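Local coordinates for protein putative D-arabinose 5-phosphate isomerase (Klebsiella pneumoniae subsp. pneumoniae, PDB 3K2V) that probably interconverts D-arabinose 5-phosphate and D-ribulose 5-phosphate as a whole enzyme, and through the paired CBS domains modelled here binds the sugar nucleotide CMP-Kdo, at residues 126-131 with 138-143; 28-33 with 106-111. All coordinates share one frame; numbering follows the deposited sequence.

Contact 1 of 2, residues 126-131 with 138-143; sequences ITCVLV and LGVVHM. With CMK (cytidine 5'-monophosphate 3-deoxy-beta-D-gulo-oct-2-ulo-pyranosonic acid), chain C.
H142 lays its imidazole under the carbonyl of T127 at one end of the antiparallel hairpin of the second CBS domain, strands 128-133 and 136-142. T127 O sits 3.3 Å above the ring plane, over its centre, while the same oxygen accepts from M143 N at 2.8 Å. With CG anti to the backbone N (chi1 -164°), the ring runs alongside T127, and a water in its plane joins H142 NE2 to T127 OG1. The other ring nitrogen, ND1, caps the N-H of H144 at the start of the following helix.

Side chains alternate along the paired strands. V129 and V141, a hydrogen-bonded antiparallel pair with reciprocal N-H to O bonds, set their side chains side by side, and V131 crosses V141 in the conformer given. On the other face, L130 CD2 packs on V140 CG2, again in one conformer of two. The far end is a classic beta bulge: L138 and G139 both face V131, whose O accepts from L138 N at 2.8 Å and, on a more bent line, from G139 N. I126 puts its CG2 methyl 3.6 Å from C6C of the cytosine, and the base's amino N4C gives a hydrogen bond to C128 O at 3.0 Å.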
loop_
_atom_site.group_PDB
_atom_site.type_symbol
_atom_site.label_atom_id
_atom_site.label_comp_id
_atom_site.label_asym_id
_atom_site.label_seq_id
_atom_site.Cartn_x
_atom_site.Cartn_y
_atom_site.Cartn_z
ATOM N N ILE A 126 6.881 0.289 -5.027
ATOM C CA ILE A 126 6.308 1.277 -4.118
ATOM C C ILE A 126 5.039 1.810 -4.766
ATOM O O ILE A 126 4.868 1.661 -5.966
ATOM C CB ILE A 126 7.314 2.419 -3.840
ATOM C CG1 ILE A 126 7.721 3.140 -5.143
ATOM C CG2 ILE A 126 8.547 1.853 -3.107
ATOM C CD1 ILE A 126 8.712 4.378 -4.960
ATOM N N THR A 127 4.143 2.390 -3.982
ATOM C CA THR A 127 2.915 2.928 -4.540
ATOM C C THR A 127 2.780 4.459 -4.409
ATOM O O THR A 127 1.755 5.023 -4.766
ATOM C CB THR A 127 1.713 2.251 -3.950
ATOM O OG1 THR A 127 1.766 2.367 -2.528
ATOM C CG2 THR A 127 1.698 0.731 -4.361
ATOM N N CYS A 128 3.808 5.128 -3.918
ATOM C CA CYS A 128 3.744 6.596 -3.744
ATOM C C CYS A 128 5.165 7.155 -3.801
ATOM O O CYS A 128 6.051 6.622 -3.122
ATOM C CB CYS A 128 3.031 6.947 -2.407
ATOM S SG CYS A 128 2.437 8.686 -2.230
ATOM N N VAL A 129 5.389 8.219 -4.599
ATOM C CA VAL A 129 6.717 8.768 -4.848
ATOM C C VAL A 129 6.737 10.261 -4.469
ATOM O O VAL A 129 5.739 10.983 -4.643
ATOM C CB VAL A 129 7.152 8.509 -6.323
ATOM C CG1 VAL A 129 6.219 9.218 -7.293
ATOM C CG2 VAL A 129 8.589 8.946 -6.599
ATOM N N LEU A 130 7.857 10.696 -3.899
ATOM C CA LEU A 130 8.004 12.094 -3.516
ATOM C C LEU A 130 8.352 12.884 -4.769
ATOM O O LEU A 130 9.061 12.378 -5.657
ATOM C CB LEU A 130 9.125 12.261 -2.493
ATOM C CG LEU A 130 8.994 11.407 -1.222
ATOM C CD1 LEU A 130 10.260 11.586 -0.404
ATOM C CD2 LEU A 130 7.748 11.814 -0.449
ATOM N N VAL A 131 7.858 14.106 -4.852
ATOM C CA VAL A 131 8.230 15.006 -5.956
ATOM C C VAL A 131 9.061 16.101 -5.318
ATOM O O VAL A 131 8.609 16.749 -4.367
ATOM C CB VAL A 131 7.032 15.558 -6.709
ATOM C CG1 VAL A 131 7.514 16.416 -7.900
ATOM C CG2 VAL A 131 6.123 14.411 -7.214
ATOM N N LEU A 138 8.176 19.077 -2.842
ATOM C CA LEU A 138 7.162 19.901 -3.516
ATOM C C LEU A 138 5.784 19.258 -3.530
ATOM O O LEU A 138 4.765 19.935 -3.667
ATOM C CB LEU A 138 7.587 20.105 -4.984
ATOM C CG LEU A 138 8.937 20.782 -5.221
ATOM C CD1 LEU A 138 9.202 20.973 -6.734
ATOM C CD2 LEU A 138 8.991 22.123 -4.473
ATOM N N GLY A 139 5.754 17.937 -3.437
ATOM C CA GLY A 139 4.504 17.230 -3.555
ATOM C C GLY A 139 4.708 15.727 -3.494
ATOM O O GLY A 139 5.821 15.253 -3.304
ATOM N N VAL A 140 3.605 14.996 -3.647
ATOM C CA VAL A 140 3.615 13.539 -3.611
ATOM C C VAL A 140 2.616 13.047 -4.640
ATOM O O VAL A 140 1.561 13.660 -4.831
ATOM C CB VAL A 140 3.248 13.009 -2.215
ATOM C CG1 VAL A 140 3.225 11.504 -2.193
ATOM C CG2 VAL A 140 4.230 13.519 -1.159
ATOM N N VAL A 141 2.974 11.966 -5.321
ATOM C CA VAL A 141 2.092 11.315 -6.277
ATOM C C VAL A 141 1.910 9.870 -5.854
ATOM O O VAL A 141 2.889 9.192 -5.575
ATOM C CB VAL A 141 2.673 11.281 -7.703
ATOM C CG1 VAL A 141 1.618 10.721 -8.677
ATOM C CG2 VAL A 141 3.136 12.644 -8.136
ATOM N N HIS A 142 0.661 9.408 -5.848
ATOM C CA HIS A 142 0.325 8.021 -5.539
ATOM C C HIS A 142 -0.049 7.328 -6.838
ATOM O O HIS A 142 -0.560 7.959 -7.782
ATOM C CB HIS A 142 -0.871 7.981 -4.585
ATOM C CG HIS A 142 -1.067 6.652 -3.910
ATOM N ND1 HIS A 142 -1.697 5.589 -4.524
ATOM C CD2 HIS A 142 -0.725 6.221 -2.675
ATOM C CE1 HIS A 142 -1.726 4.554 -3.700
ATOM N NE2 HIS A 142 -1.143 4.908 -2.567
HETATM N N MSE A 143 0.194 6.022 -6.884
HETATM C CA MSE A 143 -0.219 5.222 -8.039
HETATM C C MSE A 143 -1.689 5.479 -8.387
HETATM O O MSE A 143 -2.009 5.577 -9.573
HETATM C CB MSE A 143 0.065 3.725 -7.814
HETATM C CG MSE A 143 0.100 2.874 -9.103
HETATM SE SE MSE A 143 0.902 1.092 -8.764
HETATM C CE MSE A 143 2.783 1.607 -8.724
HETATM N N1C CMK C . 10.018 4.097 0.107
HETATM C C2C CMK C . 10.945 5.088 -0.253
HETATM N N3C CMK C . 10.482 6.156 -1.022
HETATM C C4C CMK C . 9.181 6.251 -1.491
HETATM C C5C CMK C . 8.252 5.259 -1.134
HETATM C C6C CMK C . 8.685 4.182 -0.339
HETATM O O2C CMK C . 12.128 5.064 0.124
HETATM N N4C CMK C . 8.871 7.334 -2.237
HETATM C "C1'" CMK C . 10.502 2.947 0.953
HETATM C "C2'" CMK C . 9.572 2.659 2.139
HETATM O "O2'" CMK C . 9.972 3.489 3.238
HETATM C "C3'" CMK C . 9.844 1.176 2.391
HETATM C "C4'" CMK C . 10.177 0.630 0.987
HETATM O "O4'" CMK C . 10.467 1.801 0.112
HETATM O "O3'" CMK C . 10.972 1.034 3.236
HETATM C "C5'" CMK C . 8.999 -0.056 0.313
HETATM O "O5'" CMK C . 7.810 0.779 0.312
HETATM P PA CMK C . 6.408 0.064 0.805
HETATM O O1A CMK C . 6.523 -0.254 2.255
HETATM O O2A CMK C . 5.251 0.970 0.524
HETATM O O6 CMK C . 5.375 -3.138 -1.175
HETATM C C2 CMK C . 5.608 -2.513 0.111
HETATM O O2 CMK C . 6.340 -1.274 -0.132
HETATM C C3 CMK C . 4.241 -2.269 0.775
HETATM C C4 CMK C . 3.304 -3.496 0.725
HETATM O O4 CMK C . 1.992 -3.141 1.252
HETATM C C5 CMK C . 3.190 -4.069 -0.671
HETATM C C6 CMK C . 4.609 -4.372 -1.140
HETATM C C7 CMK C . 4.656 -4.908 -2.563
HETATM C C1 CMK C . 6.570 -3.338 0.987
HETATM O O1X CMK C . 7.752 -3.393 0.581
HETATM O O1Y CMK C . 6.154 -3.848 2.048
HETATM O O5 CMK C . 2.551 -3.139 -1.579
HETATM C C8 CMK C . 6.076 -5.365 -2.932
HETATM O O8 CMK C . 6.104 -5.613 -4.336
HETATM O O7 CMK C . 3.785 -6.016 -2.672
HETATM O O HOH W 1 -0.512 2.962 -0.867
#

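Contact 2 of 2, residues 28-33 with 106-111. With CMK (cytidine 5'-monophosphate 3-deoxy-beta-D-gulo-oct-2-ulo-pyranosonic acid), chain C.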
loop_
_atom_site.group_PDB
_atom_site.type_symbol
_atom_site.label_atom_id
_atom_site.label_comp_id
_atom_site.label_asym_id
_atom_site.label_seq_id
_atom_site.Cartn_x
_atom_site.Cartn_y
_atom_site.Cartn_z
ATOM N N LEU A 28 1.225 13.344 -18.915
ATOM C CA LEU A 28 1.271 14.573 -18.119
ATOM C C LEU A 28 2.504 14.605 -17.215
ATOM O O LEU A 28 3.036 13.558 -16.809
ATOM C CB LEU A 28 0.019 14.705 -17.252
ATOM C CG LEU A 28 -1.332 14.806 -17.971
ATOM C CD1 LEU A 28 -2.449 14.730 -16.911
ATOM C CD2 LEU A 28 -1.421 16.058 -18.819
ATOM N N ARG A 29 2.926 15.820 -16.886
ATOM C CA ARG A 29 3.969 16.036 -15.894
ATOM C C ARG A 29 3.384 15.823 -14.498
ATOM O O ARG A 29 2.273 16.290 -14.208
ATOM C CB ARG A 29 4.540 17.461 -16.010
ATOM C CG ARG A 29 5.285 17.686 -17.298
ATOM C CD ARG A 29 5.702 19.128 -17.491
ATOM N NE ARG A 29 4.577 20.036 -17.662
ATOM C CZ ARG A 29 3.934 20.264 -18.806
ATOM N NH1 ARG A 29 2.944 21.133 -18.811
ATOM N NH2 ARG A 29 4.262 19.644 -19.939
ATOM N N VAL A 30 4.137 15.166 -13.624
ATOM C CA VAL A 30 3.663 14.917 -12.256
ATOM C C VAL A 30 3.321 16.222 -11.503
ATOM O O VAL A 30 2.428 16.241 -10.655
ATOM C CB VAL A 30 4.591 14.000 -11.442
ATOM C CG1 VAL A 30 4.642 12.607 -12.078
ATOM C CG2 VAL A 30 5.999 14.580 -11.289
ATOM N N ASN A 31 3.986 17.318 -11.858
ATOM C CA ASN A 31 3.687 18.634 -11.292
ATOM C C ASN A 31 2.189 18.948 -11.325
ATOM O O ASN A 31 1.655 19.591 -10.433
ATOM C CB ASN A 31 4.379 19.718 -12.124
ATOM C CG ASN A 31 4.508 21.011 -11.390
ATOM O OD1 ASN A 31 4.854 21.039 -10.207
ATOM N ND2 ASN A 31 4.289 22.078 -12.075
ATOM N N ASP A 32 1.538 18.538 -12.403
ATOM C CA ASP A 32 0.162 18.887 -12.649
ATOM C C ASP A 32 -0.827 17.902 -12.065
ATOM O O ASP A 32 -2.019 18.118 -12.176
ATOM C CB ASP A 32 -0.055 19.059 -14.159
ATOM C CG ASP A 32 0.853 20.155 -14.751
ATOM O OD1 ASP A 32 1.202 21.104 -14.021
ATOM O OD2 ASP A 32 1.259 20.058 -15.924
ATOM N N ILE A 33 -0.351 16.821 -11.455
ATOM C CA ILE A 33 -1.257 15.877 -10.818
ATOM C C ILE A 33 -0.923 15.571 -9.368
ATOM O O ILE A 33 -1.713 14.957 -8.688
ATOM C CB ILE A 33 -1.382 14.565 -11.613
ATOM C CG1 ILE A 33 -0.089 13.774 -11.678
ATOM C CG2 ILE A 33 -1.811 14.836 -13.050
ATOM C CD1 ILE A 33 0.018 13.054 -13.082
ATOM N N ILE A 106 12.639 7.870 -2.123
ATOM C CA ILE A 106 12.676 7.822 -3.575
ATOM C C ILE A 106 11.888 9.028 -4.111
ATOM O O ILE A 106 10.769 9.287 -3.700
ATOM C CB ILE A 106 12.103 6.495 -4.094
ATOM C CG1 ILE A 106 12.985 5.313 -3.611
ATOM C CG2 ILE A 106 12.050 6.485 -5.612
ATOM C CD1 ILE A 106 12.270 3.937 -3.647
ATOM N N ARG A 107 12.492 9.778 -5.009
ATOM C CA ARG A 107 11.865 11.010 -5.464
ATOM C C ARG A 107 12.093 11.229 -6.947
ATOM O O ARG A 107 13.011 10.673 -7.529
ATOM C CB ARG A 107 12.434 12.178 -4.679
ATOM C CG ARG A 107 13.888 12.384 -4.972
ATOM C CD ARG A 107 14.595 13.085 -3.860
ATOM N NE ARG A 107 14.676 12.303 -2.640
ATOM C CZ ARG A 107 15.264 12.754 -1.535
ATOM N NH1 ARG A 107 15.828 13.963 -1.505
ATOM N NH2 ARG A 107 15.304 12.006 -0.463
ATOM N N ILE A 108 11.245 12.063 -7.543
ATOM C CA ILE A 108 11.376 12.433 -8.935
ATOM C C ILE A 108 11.199 13.958 -9.038
ATOM O O ILE A 108 10.690 14.598 -8.121
ATOM C CB ILE A 108 10.324 11.721 -9.802
ATOM C CG1 ILE A 108 8.909 12.078 -9.312
ATOM C CG2 ILE A 108 10.577 10.199 -9.804
ATOM C CD1 ILE A 108 7.738 11.359 -10.030
ATOM N N ARG A 109 11.655 14.508 -10.148
ATOM C CA ARG A 109 11.526 15.944 -10.431
ATOM C C ARG A 109 10.092 16.242 -10.871
ATOM O O ARG A 109 9.384 15.349 -11.380
ATOM C CB ARG A 109 12.491 16.338 -11.545
ATOM C CG ARG A 109 13.958 16.286 -11.140
ATOM C CD ARG A 109 14.851 16.549 -12.331
ATOM N NE ARG A 109 14.708 17.941 -12.781
ATOM C CZ ARG A 109 15.256 18.456 -13.872
ATOM N NH1 ARG A 109 15.998 17.702 -14.680
ATOM N NH2 ARG A 109 15.053 19.746 -14.168
ATOM N N PRO A 110 9.655 17.493 -10.692
ATOM C CA PRO A 110 8.274 17.812 -11.032
ATOM C C PRO A 110 7.939 17.719 -12.529
ATOM O O PRO A 110 6.772 17.602 -12.875
ATOM C CB PRO A 110 8.098 19.236 -10.486
ATOM C CG PRO A 110 9.479 19.769 -10.274
ATOM C CD PRO A 110 10.309 18.586 -9.948
ATOM N N GLY A 111 8.941 17.778 -13.407
ATOM C CA GLY A 111 8.710 17.604 -14.836
ATOM C C GLY A 111 8.656 16.164 -15.299
ATOM O O GLY A 111 8.373 15.904 -16.465
HETATM N N1C CMK C . 10.018 4.097 0.107
HETATM C C2C CMK C . 10.945 5.088 -0.253
HETATM N N3C CMK C . 10.482 6.156 -1.022
HETATM C C4C CMK C . 9.181 6.251 -1.491
HETATM C C5C CMK C . 8.252 5.259 -1.134
HETATM C C6C CMK C . 8.685 4.182 -0.339
HETATM O O2C CMK C . 12.128 5.064 0.124
HETATM N N4C CMK C . 8.871 7.334 -2.237
HETATM C "C1'" CMK C . 10.502 2.947 0.953
HETATM C "C2'" CMK C . 9.572 2.659 2.139
HETATM O "O2'" CMK C . 9.972 3.489 3.238
HETATM C "C3'" CMK C . 9.844 1.176 2.391
HETATM C "C4'" CMK C . 10.177 0.630 0.987
HETATM O "O4'" CMK C . 10.467 1.801 0.112
HETATM O "O3'" CMK C . 10.972 1.034 3.236
HETATM C "C5'" CMK C . 8.999 -0.056 0.313
HETATM O "O5'" CMK C . 7.810 0.779 0.312
HETATM P PA CMK C . 6.408 0.064 0.805
HETATM O O1A CMK C . 6.523 -0.254 2.255
HETATM O O2A CMK C . 5.251 0.970 0.524
HETATM O O6 CMK C . 5.375 -3.138 -1.175
HETATM C C2 CMK C . 5.608 -2.513 0.111
HETATM O O2 CMK C . 6.340 -1.274 -0.132
HETATM C C3 CMK C . 4.241 -2.269 0.775
HETATM C C4 CMK C . 3.304 -3.496 0.725
HETATM O O4 CMK C . 1.992 -3.141 1.252
HETATM C C5 CMK C . 3.190 -4.069 -0.671
HETATM C C6 CMK C . 4.609 -4.372 -1.140
HETATM C C7 CMK C . 4.656 -4.908 -2.563
HETATM C C1 CMK C . 6.570 -3.338 0.987
HETATM O O1X CMK C . 7.752 -3.393 0.581
HETATM O O1Y CMK C . 6.154 -3.848 2.048
HETATM O O5 CMK C . 2.551 -3.139 -1.579
HETATM C C8 CMK C . 6.076 -5.365 -2.932
HETATM O O8 CMK C . 6.104 -5.613 -4.336
HETATM O O7 CMK C . 3.785 -6.016 -2.672
#
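V30 and I108 meet through their torsions: chi1 of -64° puts CG1 of V30 beside its backbone N and CG2 between N and carbonyl carbon, while I108, at chi1 59° with an extended chi2, sends CD1 out to meet both methyls. That CD1 lies 3.9 Å from V30 CG2, the two side chains crossing at an angle. The same CG2 also rests 3.5 Å from P110 O. One hydrogen bond joins the segments: N31 N, in the 3-10 turn 30-32, donates to P110 O at 3.0 Å, in the carbonyl plane and on a lone pair. N31 CG is anti to the backbone N, and OD1 comes 3.7 Å from P110 CB. R29 runs its CG past G111 O, then bends at chi3 and leaves the contact, its NH1 forming a long salt bridge of 3.5 Å with D32 OD2.

At the opposite end of 106-111, I106 reads the cytosine edge with its backbone: I106 N donates to N3C at 3.0 Å, and the base's N4C donates to I106 O. Uracil, with N-H and carbonyl at those positions, would present the reverse. The chemistry is consistent with the main chain selecting cytosine over uracil, while 28-33 is held by one backbone bond, one valine-isoleucine contact and carbons resting on carbonyl oxygens.

From the N terminus, the chain enters contact 2 at 28-33, in the loop between helix 21-25 and strand 42-43, then passes through strands 42-43, 63-67 and 73-78 and their helices before 106-111 closes that long loop. Contact 1 opens later, at 126-131, and closes a short hairpin loop at 138-143; the two loops follow in series, neither nesting nor crossing. Both reach one three-stranded sheet, where strand 107-108 lies parallel to 128-133: L130 exchanges backbone bonds with I106 and I108, and V131 CG1 packs on P110. Contact 2 thus ties the loop before strand 42-43 to the sheet that contact 1 builds, and both meet the same cytosine.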